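Local coordinates for protein Afp (Microbacterium arborescens, PDB 2YJK) that takes up and probably stores iron as a Dps protein of the ferritin superfamily, built as a shell of twelve subunits, at residues Ser95-Ala100 with Val113-Ala118; Pro27-Met32 with Leu81-Arg86; Ala118-Leu123 with Gly147-Arg152. All coordinates share one frame; numbering follows the deposited sequence.

Contact 1 of 3, residues Ser95-Ala100 with Val113-Ala118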
loop_
_atom_site.group_PDB
_atom_site.type_symbol
_atom_site.label_atom_id
_atom_site.label_comp_id
_atom_site.label_asym_id
_atom_site.label_seq_id
_atom_site.Cartn_x
_atom_site.Cartn_y
_atom_site.Cartn_z
ATOM N N SER C 95 -19.686 29.873 -18.791
ATOM C CA SER C 95 -19.736 31.089 -17.946
ATOM C C SER C 95 -19.838 30.699 -16.487
ATOM O O SER C 95 -20.288 29.614 -16.198
ATOM C CB SER C 95 -20.928 31.992 -18.356
ATOM O OG SER C 95 -22.150 31.422 -17.926
ATOM N N THR C 96 -19.413 31.556 -15.569
ATOM C CA THR C 96 -19.394 31.204 -14.142
ATOM C C THR C 96 -19.980 32.290 -13.242
ATOM O O THR C 96 -19.852 33.478 -13.524
ATOM C CB THR C 96 -17.914 30.855 -13.630
ATOM O OG1 THR C 96 -17.971 30.410 -12.274
ATOM C CG2 THR C 96 -16.980 32.071 -13.719
ATOM N N ALA C 97 -20.617 31.884 -12.152
ATOM C CA ALA C 97 -21.015 32.845 -11.110
ATOM C C ALA C 97 -19.931 32.912 -9.998
ATOM O O ALA C 97 -20.084 33.646 -9.030
ATOM C CB ALA C 97 -22.350 32.434 -10.505
ATOM N N VAL C 98 -18.853 32.120 -10.091
ATOM C CA VAL C 98 -17.871 32.114 -8.992
ATOM C C VAL C 98 -17.287 33.539 -8.931
ATOM O O VAL C 98 -16.881 34.050 -9.959
ATOM C CB VAL C 98 -16.751 31.089 -9.224
ATOM C CG1 VAL C 98 -15.602 31.335 -8.235
ATOM C CG2 VAL C 98 -17.292 29.617 -9.259
ATOM N N PRO C 99 -17.259 34.175 -7.741
ATOM C CA PRO C 99 -16.706 35.520 -7.684
ATOM C C PRO C 99 -15.217 35.626 -7.981
ATOM O O PRO C 99 -14.463 34.661 -7.829
ATOM C CB PRO C 99 -16.948 35.956 -6.210
ATOM C CG PRO C 99 -18.086 35.120 -5.741
ATOM C CD PRO C 99 -17.857 33.773 -6.454
ATOM N N ALA C 100 -14.809 36.853 -8.307
ATOM C CA ALA C 100 -13.446 37.182 -8.711
ATOM C C ALA C 100 -12.468 37.047 -7.561
ATOM O O ALA C 100 -11.297 36.850 -7.794
ATOM C CB ALA C 100 -13.365 38.605 -9.284
ATOM N N VAL C 113 -23.002 25.414 -7.240
ATOM C CA VAL C 113 -24.279 24.776 -7.570
ATOM C C VAL C 113 -24.893 25.372 -8.832
ATOM O O VAL C 113 -25.419 24.639 -9.661
ATOM C CB VAL C 113 -25.281 24.764 -6.364
ATOM C CG1 VAL C 113 -26.656 24.188 -6.743
ATOM C CG2 VAL C 113 -24.668 23.967 -5.249
ATOM N N SER C 114 -24.842 26.683 -8.989
ATOM C CA SER C 114 -25.302 27.274 -10.239
ATOM C C SER C 114 -24.570 26.691 -11.469
ATOM O O SER C 114 -25.257 26.265 -12.439
ATOM C CB SER C 114 -25.177 28.791 -10.161
ATOM O OG SER C 114 -25.454 29.370 -11.408
ATOM N N ASP C 115 -23.216 26.644 -11.446
ATOM C CA ASP C 115 -22.425 26.049 -12.552
ATOM C C ASP C 115 -22.786 24.507 -12.665
ATOM O O ASP C 115 -23.041 23.980 -13.760
ATOM C CB ASP C 115 -20.874 26.249 -12.369
ATOM C CG ASP C 115 -20.385 27.820 -12.280
ATOM O OD1 ASP C 115 -21.213 28.834 -12.159
ATOM O OD2 ASP C 115 -19.089 28.015 -12.293
ATOM N N ILE C 116 -22.872 23.774 -11.560
ATOM C CA ILE C 116 -23.354 22.375 -11.674
ATOM C C ILE C 116 -24.778 22.216 -12.343
ATOM O O ILE C 116 -25.025 21.304 -13.135
ATOM C CB ILE C 116 -23.280 21.699 -10.327
ATOM C CG1 ILE C 116 -21.822 21.380 -10.004
ATOM C CG2 ILE C 116 -24.113 20.449 -10.304
ATOM C CD1 ILE C 116 -21.590 20.997 -8.525
ATOM N N ASP C 117 -25.692 23.127 -12.044
ATOM C CA ASP C 117 -27.049 23.058 -12.543
ATOM C C ASP C 117 -27.014 23.211 -14.050
ATOM O O ASP C 117 -27.772 22.543 -14.726
ATOM C CB ASP C 117 -27.967 24.153 -11.942
ATOM C CG ASP C 117 -28.480 23.821 -10.507
ATOM O OD1 ASP C 117 -28.319 22.679 -9.981
ATOM O OD2 ASP C 117 -29.068 24.757 -9.890
ATOM N N ALA C 118 -26.142 24.085 -14.560
ATOM C CA ALA C 118 -25.950 24.266 -16.035
ATOM C C ALA C 118 -25.408 22.951 -16.682
ATOM O O ALA C 118 -25.877 22.560 -17.764
ATOM C CB ALA C 118 -24.972 25.440 -16.347
#

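Contact 2 of 3, residues Pro27-Met32 with Leu81-Arg86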
loop_
_atom_site.group_PDB
_atom_site.type_symbol
_atom_site.label_atom_id
_atom_site.label_comp_id
_atom_site.label_asym_id
_atom_site.label_seq_id
_atom_site.Cartn_x
_atom_site.Cartn_y
_atom_site.Cartn_z
ATOM N N PRO C 27 -20.680 19.587 -25.015
ATOM C CA PRO C 27 -21.015 20.628 -24.005
ATOM C C PRO C 27 -20.680 20.108 -22.611
ATOM O O PRO C 27 -20.296 20.861 -21.711
ATOM C CB PRO C 27 -22.560 20.777 -24.145
ATOM C CG PRO C 27 -22.841 20.338 -25.634
ATOM C CD PRO C 27 -21.871 19.178 -25.793
ATOM N N VAL C 28 -20.762 18.804 -22.436
ATOM C CA VAL C 28 -20.295 18.204 -21.179
ATOM C C VAL C 28 -18.797 18.387 -20.928
ATOM O O VAL C 28 -18.380 18.788 -19.821
ATOM C CB VAL C 28 -20.733 16.724 -21.111
ATOM C CG1 VAL C 28 -20.243 16.057 -19.820
ATOM C CG2 VAL C 28 -22.275 16.630 -21.194
ATOM N N VAL C 29 -17.966 18.077 -21.920
ATOM C CA VAL C 29 -16.547 18.258 -21.780
ATOM C C VAL C 29 -16.266 19.722 -21.386
ATOM O O VAL C 29 -15.451 19.973 -20.460
ATOM C CB VAL C 29 -15.748 17.917 -23.088
ATOM C CG1 VAL C 29 -14.282 18.324 -22.922
ATOM C CG2 VAL C 29 -15.827 16.395 -23.396
ATOM N N HIS C 30 -16.904 20.672 -22.076
ATOM C CA HIS C 30 -16.580 22.092 -21.817
ATOM C C HIS C 30 -17.009 22.555 -20.412
ATOM O O HIS C 30 -16.271 23.286 -19.747
ATOM C CB HIS C 30 -17.229 23.053 -22.838
ATOM C CG HIS C 30 -16.637 23.004 -24.208
ATOM N ND1 HIS C 30 -17.400 23.214 -25.345
ATOM C CD2 HIS C 30 -15.375 22.780 -24.642
ATOM C CE1 HIS C 30 -16.617 23.157 -26.415
ATOM N NE2 HIS C 30 -15.392 22.868 -26.015
ATOM N N LYS C 31 -18.201 22.153 -19.978
ATOM C CA LYS C 31 -18.670 22.570 -18.641
ATOM C C LYS C 31 -17.930 21.870 -17.507
ATOM O O LYS C 31 -17.669 22.469 -16.477
ATOM C CB LYS C 31 -20.172 22.358 -18.514
ATOM C CG LYS C 31 -20.950 23.315 -19.485
ATOM C CD LYS C 31 -22.366 23.384 -19.116
ATOM C CE LYS C 31 -23.055 24.689 -19.737
ATOM N NZ LYS C 31 -22.991 24.623 -21.208
ATOM N N MET C 32 -17.593 20.608 -17.700
ATOM C CA MET C 32 -16.794 19.900 -16.707
ATOM C C MET C 32 -15.381 20.454 -16.581
ATOM O O MET C 32 -14.856 20.517 -15.506
ATOM C CB MET C 32 -16.740 18.466 -17.065
ATOM C CG MET C 32 -18.072 17.691 -16.737
ATOM S SD MET C 32 -18.702 17.936 -15.026
ATOM C CE MET C 32 -20.161 18.789 -15.422
ATOM N N LEU C 81 -13.770 11.167 -33.553
ATOM C CA LEU C 81 -13.856 12.652 -33.781
ATOM C C LEU C 81 -12.972 13.574 -32.880
ATOM O O LEU C 81 -12.684 13.211 -31.743
ATOM C CB LEU C 81 -15.304 13.128 -33.695
ATOM C CG LEU C 81 -16.305 12.632 -34.769
ATOM C CD1 LEU C 81 -17.661 13.118 -34.361
ATOM C CD2 LEU C 81 -16.037 13.045 -36.284
ATOM N N PRO C 82 -12.517 14.752 -33.402
ATOM C CA PRO C 82 -11.665 15.603 -32.566
ATOM C C PRO C 82 -12.505 16.342 -31.534
ATOM O O PRO C 82 -13.716 16.328 -31.589
ATOM C CB PRO C 82 -11.002 16.559 -33.572
ATOM C CG PRO C 82 -12.046 16.684 -34.713
ATOM C CD PRO C 82 -12.679 15.292 -34.781
ATOM N N ILE C 83 -11.867 16.928 -30.536
ATOM C CA ILE C 83 -12.625 17.731 -29.588
ATOM C C ILE C 83 -11.838 19.020 -29.501
ATOM O O ILE C 83 -10.590 18.974 -29.478
ATOM C CB ILE C 83 -12.756 16.992 -28.169
ATOM C CG1 ILE C 83 -13.239 17.943 -27.068
ATOM C CG2 ILE C 83 -11.446 16.446 -27.660
ATOM C CD1 ILE C 83 -14.720 18.081 -27.029
ATOM N N ASP C 84 -12.538 20.156 -29.499
ATOM C CA ASP C 84 -11.903 21.420 -29.259
ATOM C C ASP C 84 -12.141 21.931 -27.814
ATOM O O ASP C 84 -13.087 22.689 -27.559
ATOM C CB ASP C 84 -12.364 22.478 -30.291
ATOM C CG ASP C 84 -11.620 23.800 -30.128
ATOM O OD1 ASP C 84 -10.685 23.874 -29.258
ATOM O OD2 ASP C 84 -11.955 24.767 -30.845
ATOM N N SER C 85 -11.294 21.566 -26.854
ATOM C CA SER C 85 -11.389 22.261 -25.568
ATOM C C SER C 85 -10.113 23.013 -25.176
ATOM O O SER C 85 -9.657 22.931 -24.013
ATOM C CB SER C 85 -11.942 21.407 -24.411
ATOM O OG SER C 85 -11.121 20.296 -24.206
ATOM N N ARG C 86 -9.570 23.758 -26.137
ATOM C CA ARG C 86 -8.605 24.814 -25.840
ATOM C C ARG C 86 -9.274 25.817 -24.887
ATOM O O ARG C 86 -10.512 25.998 -24.922
ATOM C CB ARG C 86 -8.180 25.535 -27.123
ATOM C CG ARG C 86 -7.331 24.678 -28.070
ATOM C CD ARG C 86 -7.130 25.294 -29.422
ATOM N NE ARG C 86 -8.402 25.640 -30.061
ATOM C CZ ARG C 86 -8.497 26.521 -31.037
ATOM N NH1 ARG C 86 -7.417 27.140 -31.504
ATOM N NH2 ARG C 86 -9.664 26.813 -31.533
#

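Contact 3 of 3, residues Ala118-Leu123 with Gly147-Arg152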
loop_
_atom_site.group_PDB
_atom_site.type_symbol
_atom_site.label_atom_id
_atom_site.label_comp_id
_atom_site.label_asym_id
_atom_site.label_seq_id
_atom_site.Cartn_x
_atom_site.Cartn_y
_atom_site.Cartn_z
ATOM N N ALA C 118 -26.142 24.085 -14.560
ATOM C CA ALA C 118 -25.950 24.266 -16.035
ATOM C C ALA C 118 -25.408 22.951 -16.682
ATOM O O ALA C 118 -25.877 22.560 -17.764
ATOM C CB ALA C 118 -24.972 25.440 -16.347
ATOM N N ALA C 119 -24.457 22.276 -16.010
ATOM C CA ALA C 119 -23.937 20.999 -16.524
ATOM C C ALA C 119 -25.032 19.933 -16.535
ATOM O O ALA C 119 -25.156 19.176 -17.532
ATOM C CB ALA C 119 -22.742 20.531 -15.741
ATOM N N LEU C 120 -25.846 19.907 -15.479
ATOM C CA LEU C 120 -26.967 18.941 -15.381
ATOM C C LEU C 120 -27.965 19.032 -16.523
ATOM O O LEU C 120 -28.423 17.999 -17.038
ATOM C CB LEU C 120 -27.716 19.013 -14.029
ATOM C CG LEU C 120 -26.900 18.448 -12.875
ATOM C CD1 LEU C 120 -27.584 18.734 -11.542
ATOM C CD2 LEU C 120 -26.654 16.921 -13.050
ATOM N N VAL C 121 -28.321 20.250 -16.918
ATOM C CA VAL C 121 -29.174 20.462 -18.075
ATOM C C VAL C 121 -28.520 19.821 -19.297
ATOM O O VAL C 121 -29.182 19.143 -20.044
ATOM C CB VAL C 121 -29.460 22.011 -18.322
ATOM C CG1 VAL C 121 -29.990 22.336 -19.818
ATOM C CG2 VAL C 121 -30.436 22.546 -17.257
ATOM N N ASP C 122 -27.224 20.009 -19.498
ATOM C CA ASP C 122 -26.570 19.417 -20.682
ATOM C C ASP C 122 -26.419 17.887 -20.545
ATOM O O ASP C 122 -26.550 17.169 -21.525
ATOM C CB ASP C 122 -25.237 20.084 -20.976
ATOM C CG ASP C 122 -25.387 21.516 -21.598
ATOM O OD1 ASP C 122 -26.363 21.837 -22.383
ATOM O OD2 ASP C 122 -24.471 22.336 -21.342
ATOM N N LEU C 123 -26.184 17.371 -19.332
ATOM C CA LEU C 123 -26.178 15.901 -19.156
ATOM C C LEU C 123 -27.564 15.272 -19.466
ATOM O O LEU C 123 -27.652 14.197 -20.110
ATOM C CB LEU C 123 -25.638 15.497 -17.789
ATOM C CG LEU C 123 -24.117 15.681 -17.662
ATOM C CD1 LEU C 123 -23.745 15.927 -16.214
ATOM C CD2 LEU C 123 -23.354 14.472 -18.256
ATOM N N GLY C 147 -22.611 10.971 -10.520
ATOM C CA GLY C 147 -21.575 11.653 -9.724
ATOM C C GLY C 147 -21.855 13.131 -9.487
ATOM O O GLY C 147 -21.635 13.625 -8.387
ATOM N N VAL C 148 -22.346 13.835 -10.500
ATOM C CA VAL C 148 -22.589 15.251 -10.417
ATOM C C VAL C 148 -23.774 15.537 -9.478
ATOM O O VAL C 148 -23.663 16.424 -8.596
ATOM C CB VAL C 148 -22.791 15.867 -11.836
ATOM C CG1 VAL C 148 -23.128 17.402 -11.784
ATOM C CG2 VAL C 148 -21.499 15.756 -12.666
ATOM N N ASP C 149 -24.838 14.730 -9.599
ATOM C CA ASP C 149 -26.005 14.715 -8.679
ATOM C C ASP C 149 -25.600 14.546 -7.234
ATOM O O ASP C 149 -26.110 15.226 -6.330
ATOM C CB ASP C 149 -26.962 13.577 -9.031
ATOM C CG ASP C 149 -27.926 13.961 -10.157
ATOM O OD1 ASP C 149 -27.980 15.177 -10.449
ATOM O OD2 ASP C 149 -28.605 13.092 -10.766
ATOM N N LYS C 150 -24.632 13.679 -6.992
ATOM C CA LYS C 150 -24.222 13.486 -5.625
ATOM C C LYS C 150 -23.379 14.681 -5.063
ATOM O O LYS C 150 -23.593 15.123 -3.932
ATOM C CB LYS C 150 -23.507 12.131 -5.531
ATOM C CG LYS C 150 -22.971 11.822 -4.152
ATOM C CD LYS C 150 -22.185 10.490 -4.164
ATOM C CE LYS C 150 -21.959 10.056 -2.726
ATOM N NZ LYS C 150 -20.926 8.978 -2.603
ATOM N N ASP C 151 -22.414 15.170 -5.851
ATOM C CA ASP C 151 -21.619 16.361 -5.534
ATOM C C ASP C 151 -22.522 17.568 -5.288
ATOM O O ASP C 151 -22.300 18.325 -4.347
ATOM C CB ASP C 151 -20.636 16.673 -6.659
ATOM C CG ASP C 151 -19.449 15.626 -6.714
ATOM O OD1 ASP C 151 -19.183 14.929 -5.673
ATOM O OD2 ASP C 151 -18.801 15.513 -7.806
ATOM N N ARG C 152 -23.562 17.714 -6.086
ATOM C CA ARG C 152 -24.557 18.761 -5.859
ATOM C C ARG C 152 -25.247 18.617 -4.475
ATOM O O ARG C 152 -25.400 19.611 -3.765
ATOM C CB ARG C 152 -25.596 18.745 -6.971
ATOM C CG ARG C 152 -26.572 19.942 -6.998
ATOM C CD ARG C 152 -27.730 19.715 -7.969
ATOM N NE ARG C 152 -28.662 20.851 -7.927
ATOM C CZ ARG C 152 -29.848 20.877 -7.309
ATOM N NH1 ARG C 152 -30.329 19.812 -6.710
ATOM N NH2 ARG C 152 -30.579 21.991 -7.316
#

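Contact 1 of 3, residues Ser95-Ala100 with Val113-Ala118
D115 takes two hydrogen bonds from the loop segment 95-100, one on each carboxylate oxygen. T96 OG1 gives the shorter one, 2.6 Å to D115 OD2. The backbone N of A97 gives the other, 3.1 Å to D115 OD1, and it is nearly straight at 170°. Each D115 oxygen accepts through its syn lone pair, so the carboxylate faces the loop with both oxygens. This fixes its rotation. The CG of D115 lies anti to its own carbonyl carbon (chi1 -59°), and this swings the group off helix 105-130 toward the loop.

A further bond holds T96 itself. Its OG1 accepts from the backbone N of V98 at 2.9 Å while donating to D115, so the hydroxyl is tied on two sides.

Packing is slight: the methyl CG2 of V98 lies 3.9 Å from D115 OD2, the two side chains crossing at about a right angle. V98 also packs on I112 of helix 105-130 and on N38 and Q41 of helix 15-45. T96 touches R86 of the second subunit.

The V98 bond makes an ST turn that holds T96 OG1 in place, and the bonds to D115 fasten the loop to helix 105-130 of the ferritin-like bundle.

Contact 2 of 3, residues Pro27-Met32 with Leu81-Arg86
H30 NE2 donates to the backbone O of D84 at 2.8 Å, the one hydrogen bond between helix segment 27-32 and loop segment 81-86. It is almost straight, at 172°. The oxygen lies in the plane of the imidazole ring, while the donor sits tilted 32° from the carbonyl plane. CG of H30 is anti to the carbonyl carbon of its own residue (chi1 -71°), which lets the ring end reach out to the loop. S85 CB meets the same ring at its edge, 3.7 Å from H30 CD2.

Packing lies beside this bond. V29 and I83 reach toward each other tip to tip, with I83 CD1 4.1 Å from V29 CB. V29 CG1 also lies 3.9 Å from S85 OG. A72 and A73 of helix 51-78 touch V29, and V77 of that helix touches I83.

Within the loop, R86 grips the D84 carboxylate side-on with two nitrogens. NE reaches D84 OD1 at 3.0 Å and NH2 reaches D84 OD2 at 3.1 Å. D84 OD2 has a further partner in T89 OG1, in helix 87-92.

In the second subunit, N45 bonds to I83 O and Q41 to S85 N, while W44 packs on V29 and S85. The loop leads from helix 51-78 of the ferritin-like four-helix bundle into helix 87-92, the short helix of the Dps fold. The side chains of V29 and I83 lie about 8 Å from those of D70 and E74 respectively, which bind ferric iron in a structure of this protein, so the contact borders the iron site.

Contact 3 of 3, residues Ala118-Leu123 with Gly147-Arg152
L120 meets V148, D149 and R152 between two antiparallel helices of the ferritin-like four-helix bundle. The axes of the segments 118-123 and 147-152 come within 10.7 Å, and their directions differ by 155°.

The first shell centres on the two methyls of L120. CD2 lies 3.8 Å from V148 CG1, and these two side chains slide past each other in opposite directions. L120 CD1 rests 3.7 Å from R152 CD, on the aliphatic part of the arginine. Deeper in, L123 CD1 adds a wider contact of 4.2 Å with V148 CG2.

The next shell sets the polar groups. The R152 chain runs extended from CG to NE, starting with CG anti to the backbone N (chi1 -170°). It thus passes L120 and carries NE to a salt bridge with D117, about one turn before L120 on helix 105-130. D149 is held by salt bridges from its OD2 to K145 and to R75 of the third subunit. I116 and I144 extend the apolar packing around V148 and L123.

OD1 of D149, which has a hydrogen bond of its own just outside the segment, also lies 3.4 Å from L120 CD2, a packing contact.

Contact 2 closes before contact 1 opens along the chain, and contact 3 follows. Contacts 1 and 3 share helix 105-130 and the residue A118, and their centres are about 12 Å apart. Contact 2 lies about 18 Å from contact 1 and 16 Å from contact 3, centre to centre. Two salt bridges join them: D117 to R152 between contacts 1 and 3, and K31 to D122 between contacts 2 and 3. Contacts 1 and 2 secure the two sides of the connection carrying helix 87-92, and both touch the second subunit. Contact 3 pairs two bundle helices and touches the third. Together they link bundle packing to assembly of the twelve-subunit shell.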